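Local coordinates for protein ubiquinone biosynthesis accessory factor UbiJ (Escherichia coli, PDB 6H6O) that binds hydrophobic intermediates of ubiquinone biosynthesis through its SCP2 domain and is essential for the stability of the Ubi complex, at residues A[78-83]-A[114-119]. Sequence-based numbering, arbitrary orientation.
Sequences ADCTVI and QVVQNF. With CA (calcium ion), chain F; LMR ((2S)-2-hydroxybutanedioic acid), chain E.
C80 lays its CB against the branch point of V115, with C80 CB 3.6 Å from V115 CB. Both methyls of V115 lie near C80 CB, CG1 at 3.9 Å and CG2 at 4.1 Å. The sulfur turns to the next residue. With SG anti to its own backbone N (chi1 179°), it swings across the helix, away from the V115 side, and lies by V116, where C80 SG and V116 CB are 4.1 Å apart. V82, two residues on, meets the same V116 CB with its CG1. V82 CG1 also packs on V116 CG2 at 3.9 Å, and the two valines cross at a slant. This is the strand-on-helix packing of the SCP2 domain, the lipid-binding part of UbiJ. Strand 80-84 runs between 47-52, its parallel neighbour, and the antiparallel edge strand 107-111. Helix 113-128 follows that edge strand and folds back over one face of the sheet. The axes of 80-83 and 114-119 approach to 8.4 Å at 70°. C80 and V82 are on the strand face turned to the helix; T81 and I83 point the other way. L48 and V109 also touch C80, and V50 touches V82. No hydrogen bond joins the two segments; the contact is apolar and buried. D79 marks its border. Its CB lies 4.2 Å from V115 CG2, while its carboxylate turns to a calcium ion and binds it through both oxygens, OD1 and OD2. Two waters also bind this ion, and D79 OD2 takes a hydrogen bond from the backbone N of V47. The hydroxyl O2 of a bound malate sits 2.7 Å from D79 OD1.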
ATOM      1  N   ALA A  78     -20.254  -4.886  -8.571  1.00 24.01           N
ATOM      2  CA  ALA A  78     -18.887  -5.150  -9.006  1.00 21.82           C
ATOM      3  C   ALA A  78     -19.010  -6.312  -9.977  1.00 22.16           C
ATOM      4  O   ALA A  78     -19.818  -7.218  -9.773  1.00 21.45           O
ATOM      5  CB  ALA A  78     -18.004  -5.552  -7.827  1.00 22.38           C
ATOM      6  N   ASP A  79     -18.212  -6.300 -11.036  1.00 16.03           N
ATOM      7  CA  ASP A  79     -18.217  -7.369 -12.023  1.00 16.16           C
ATOM      8  C   ASP A  79     -17.453  -8.581 -11.505  1.00 20.07           C
ATOM      9  O   ASP A  79     -17.720  -9.726 -11.901  1.00 19.25           O
ATOM     10  CB  ASP A  79     -17.607  -6.840 -13.319  1.00 16.57           C
ATOM     11  CG  ASP A  79     -18.494  -5.753 -13.936  1.00 19.88           C
ATOM     12  OD1 ASP A  79     -19.680  -6.031 -14.214  1.00 18.35           O
ATOM     13  OD2 ASP A  79     -18.051  -4.598 -14.002  1.00 16.45           O
ATOM     14  N   CYS A  80     -16.496  -8.310 -10.624  1.00 15.94           N
ATOM     15  CA  CYS A  80     -15.634  -9.316 -10.017  1.00 16.95           C
ATOM     16  C   CYS A  80     -15.218  -8.800  -8.645  1.00 19.96           C
ATOM     17  O   CYS A  80     -14.970  -7.595  -8.476  1.00 17.82           O
ATOM     18  CB  CYS A  80     -14.417  -9.576 -10.906  1.00 18.27           C
ATOM     19  SG  CYS A  80     -13.245 -10.799 -10.253  1.00 23.11           S
ATOM     20  N   THR A  81     -15.174  -9.711  -7.666  1.00 17.42           N
ATOM     21  CA  THR A  81     -14.748  -9.383  -6.300  1.00 17.47           C
ATOM     22  C   THR A  81     -13.673 -10.390  -5.907  1.00 21.08           C
ATOM     23  O   THR A  81     -13.864 -11.608  -6.074  1.00 21.44           O
ATOM     24  CB  THR A  81     -15.941  -9.399  -5.316  1.00 25.94           C
ATOM     25  OG1 THR A  81     -16.906  -8.438  -5.750  1.00 24.04           O
ATOM     26  CG2 THR A  81     -15.507  -9.096  -3.857  1.00 25.08           C
ATOM     27  N   VAL A  82     -12.545  -9.878  -5.416  1.00 16.21           N
ATOM     28  CA  VAL A  82     -11.427 -10.707  -4.999  1.00 18.11           C
ATOM     29  C   VAL A  82     -11.188 -10.482  -3.521  1.00 21.81           C
ATOM     30  O   VAL A  82     -11.289  -9.340  -3.047  1.00 21.79           O
ATOM     31  CB  VAL A  82     -10.142 -10.554  -5.874  1.00 24.48           C
ATOM     32  CG1 VAL A  82     -10.413 -10.929  -7.326  1.00 23.72           C
ATOM     33  CG2 VAL A  82      -9.574  -9.144  -5.803  1.00 24.90           C
ATOM     34  N   ILE A  83     -10.969 -11.579  -2.778  1.00 19.99           N
ATOM     35  CA  ILE A  83     -10.730 -11.552  -1.333  1.00 19.58           C
ATOM     36  C   ILE A  83      -9.410 -12.285  -1.057  1.00 21.38           C
ATOM     37  O   ILE A  83      -9.265 -13.448  -1.432  1.00 21.62           O
ATOM     38  CB  ILE A  83     -11.908 -12.120  -0.483  1.00 23.60           C
ATOM     39  CG1 ILE A  83     -13.274 -11.487  -0.879  1.00 25.72           C
ATOM     40  CG2 ILE A  83     -11.618 -11.921   1.025  1.00 23.37           C
ATOM     41  CD1 ILE A  83     -14.169 -12.389  -1.667  1.00 38.56           C
ATOM     42  N   GLN A 114     -12.857 -13.832 -15.338  1.00 19.78           N
ATOM     43  CA  GLN A 114     -12.145 -13.246 -16.483  1.00 19.03           C
ATOM     44  C   GLN A 114     -11.585 -11.865 -16.173  1.00 20.89           C
ATOM     45  O   GLN A 114     -10.498 -11.547 -16.639  1.00 18.91           O
ATOM     46  CB  GLN A 114     -13.022 -13.215 -17.751  1.00 20.88           C
ATOM     47  CG  GLN A 114     -13.358 -14.609 -18.276  1.00 40.33           C
ATOM     48  CD  GLN A 114     -14.097 -14.559 -19.588  1.00 66.71           C
ATOM     49  OE1 GLN A 114     -15.291 -14.245 -19.653  1.00 65.28           O
ATOM     50  NE2 GLN A 114     -13.403 -14.893 -20.663  1.00 58.77           N
ATOM     51  N   VAL A 115     -12.285 -11.075 -15.335  1.00 18.01           N
ATOM     52  CA  VAL A 115     -11.845  -9.730 -14.941  1.00 16.35           C
ATOM     53  C   VAL A 115     -10.488  -9.784 -14.233  1.00 19.53           C
ATOM     54  O   VAL A 115      -9.552  -9.093 -14.659  1.00 18.29           O
ATOM     55  CB  VAL A 115     -12.943  -8.967 -14.117  1.00 18.48           C
ATOM     56  CG1 VAL A 115     -12.412  -7.635 -13.574  1.00 17.34           C
ATOM     57  CG2 VAL A 115     -14.201  -8.738 -14.959  1.00 17.80           C
ATOM     58  N   VAL A 116     -10.355 -10.625 -13.190  1.00 17.24           N
ATOM     59  CA  VAL A 116      -9.081 -10.744 -12.463  1.00 17.66           C
ATOM     60  C   VAL A 116      -8.003 -11.414 -13.370  1.00 20.57           C
ATOM     61  O   VAL A 116      -6.850 -10.993 -13.337  1.00 20.24           O
ATOM     62  CB  VAL A 116      -9.221 -11.391 -11.055  1.00 21.97           C
ATOM     63  CG1 VAL A 116      -9.682 -12.850 -11.141  1.00 21.59           C
ATOM     64  CG2 VAL A 116      -7.920 -11.252 -10.252  1.00 22.51           C
ATOM     65  N   GLN A 117      -8.387 -12.397 -14.204  1.00 18.92           N
ATOM     66  CA  GLN A 117      -7.435 -13.011 -15.147  1.00 19.35           C
ATOM     67  C   GLN A 117      -6.867 -11.942 -16.101  1.00 21.41           C
ATOM     68  O   GLN A 117      -5.650 -11.892 -16.308  1.00 19.78           O
ATOM     69  CB  GLN A 117      -8.095 -14.138 -15.961  1.00 21.09           C
ATOM     70  CG  GLN A 117      -8.378 -15.394 -15.138  1.00 28.08           C
ATOM     71  CD  GLN A 117      -9.261 -16.382 -15.874  1.00 43.20           C
ATOM     72  OE1 GLN A 117      -9.915 -16.066 -16.870  1.00 34.37           O
ATOM     73  NE2 GLN A 117      -9.333 -17.607 -15.382  1.00 36.64           N
ATOM     74  N   ASN A 118      -7.744 -11.054 -16.623  1.00 17.04           N
ATOM     75  CA  ASN A 118      -7.342  -9.978 -17.543  1.00 16.79           C
ATOM     76  C   ASN A 118      -6.512  -8.924 -16.820  1.00 19.11           C
ATOM     77  O   ASN A 118      -5.554  -8.419 -17.390  1.00 17.89           O
ATOM     78  CB  ASN A 118      -8.553  -9.361 -18.252  1.00 17.07           C
ATOM     79  CG  ASN A 118      -9.180 -10.332 -19.231  1.00 27.39           C
ATOM     80  OD1 ASN A 118      -8.532 -11.243 -19.737  1.00 22.59           O
ATOM     81  ND2 ASN A 118     -10.446 -10.153 -19.546  1.00 23.39           N
ATOM     82  N   PHE A 119      -6.837  -8.646 -15.562  1.00 16.35           N
ATOM     83  CA  PHE A 119      -6.072  -7.699 -14.760  1.00 16.15           C
ATOM     84  C   PHE A 119      -4.610  -8.201 -14.550  1.00 20.10           C
ATOM     85  O   PHE A 119      -3.652  -7.450 -14.783  1.00 20.07           O
ATOM     86  CB  PHE A 119      -6.779  -7.416 -13.423  1.00 18.34           C
ATOM     87  CG  PHE A 119      -6.024  -6.430 -12.566  1.00 20.70           C
ATOM     88  CD1 PHE A 119      -5.956  -5.082 -12.919  1.00 23.66           C
ATOM     89  CD2 PHE A 119      -5.317  -6.856 -11.452  1.00 26.98           C
ATOM     90  CE1 PHE A 119      -5.238  -4.163 -12.141  1.00 25.50           C
ATOM     91  CE2 PHE A 119      -4.581  -5.939 -10.682  1.00 30.86           C
ATOM     92  CZ  PHE A 119      -4.573  -4.593 -11.021  1.00 27.55           C
TER
HETATM   93 CA    CA F 204     -20.320  -3.806 -14.893  1.00 17.66          CA
HETATM   94  C1  LMR E 203     -22.857  -8.976 -11.596  1.00 54.14           C
HETATM   95  O1A LMR E 203     -23.979  -9.289 -11.253  1.00 57.84           O
HETATM   96  O1B LMR E 203     -21.868  -8.761 -10.762  1.00 48.63           O
HETATM   97  C2  LMR E 203     -22.489  -8.750 -13.053  1.00 54.42           C
HETATM   98  O2  LMR E 203     -21.541  -7.701 -13.205  1.00 49.06           O
HETATM   99  C3  LMR E 203     -21.969 -10.020 -13.714  1.00 57.49           C
HETATM  100  C4  LMR E 203     -20.556 -10.371 -13.313  1.00 55.41           C
HETATM  101  O4A LMR E 203     -19.644  -9.843 -14.095  1.00 51.34           O
HETATM  102  O4B LMR E 203     -20.301 -11.102 -12.378  1.00 56.65           O
HETATM  103  O   HOH W   1     -20.912  -3.298 -12.680  1.00 22.85           O
HETATM  104  O   HOH W   2     -19.616  -1.640 -15.127  1.00 14.33           O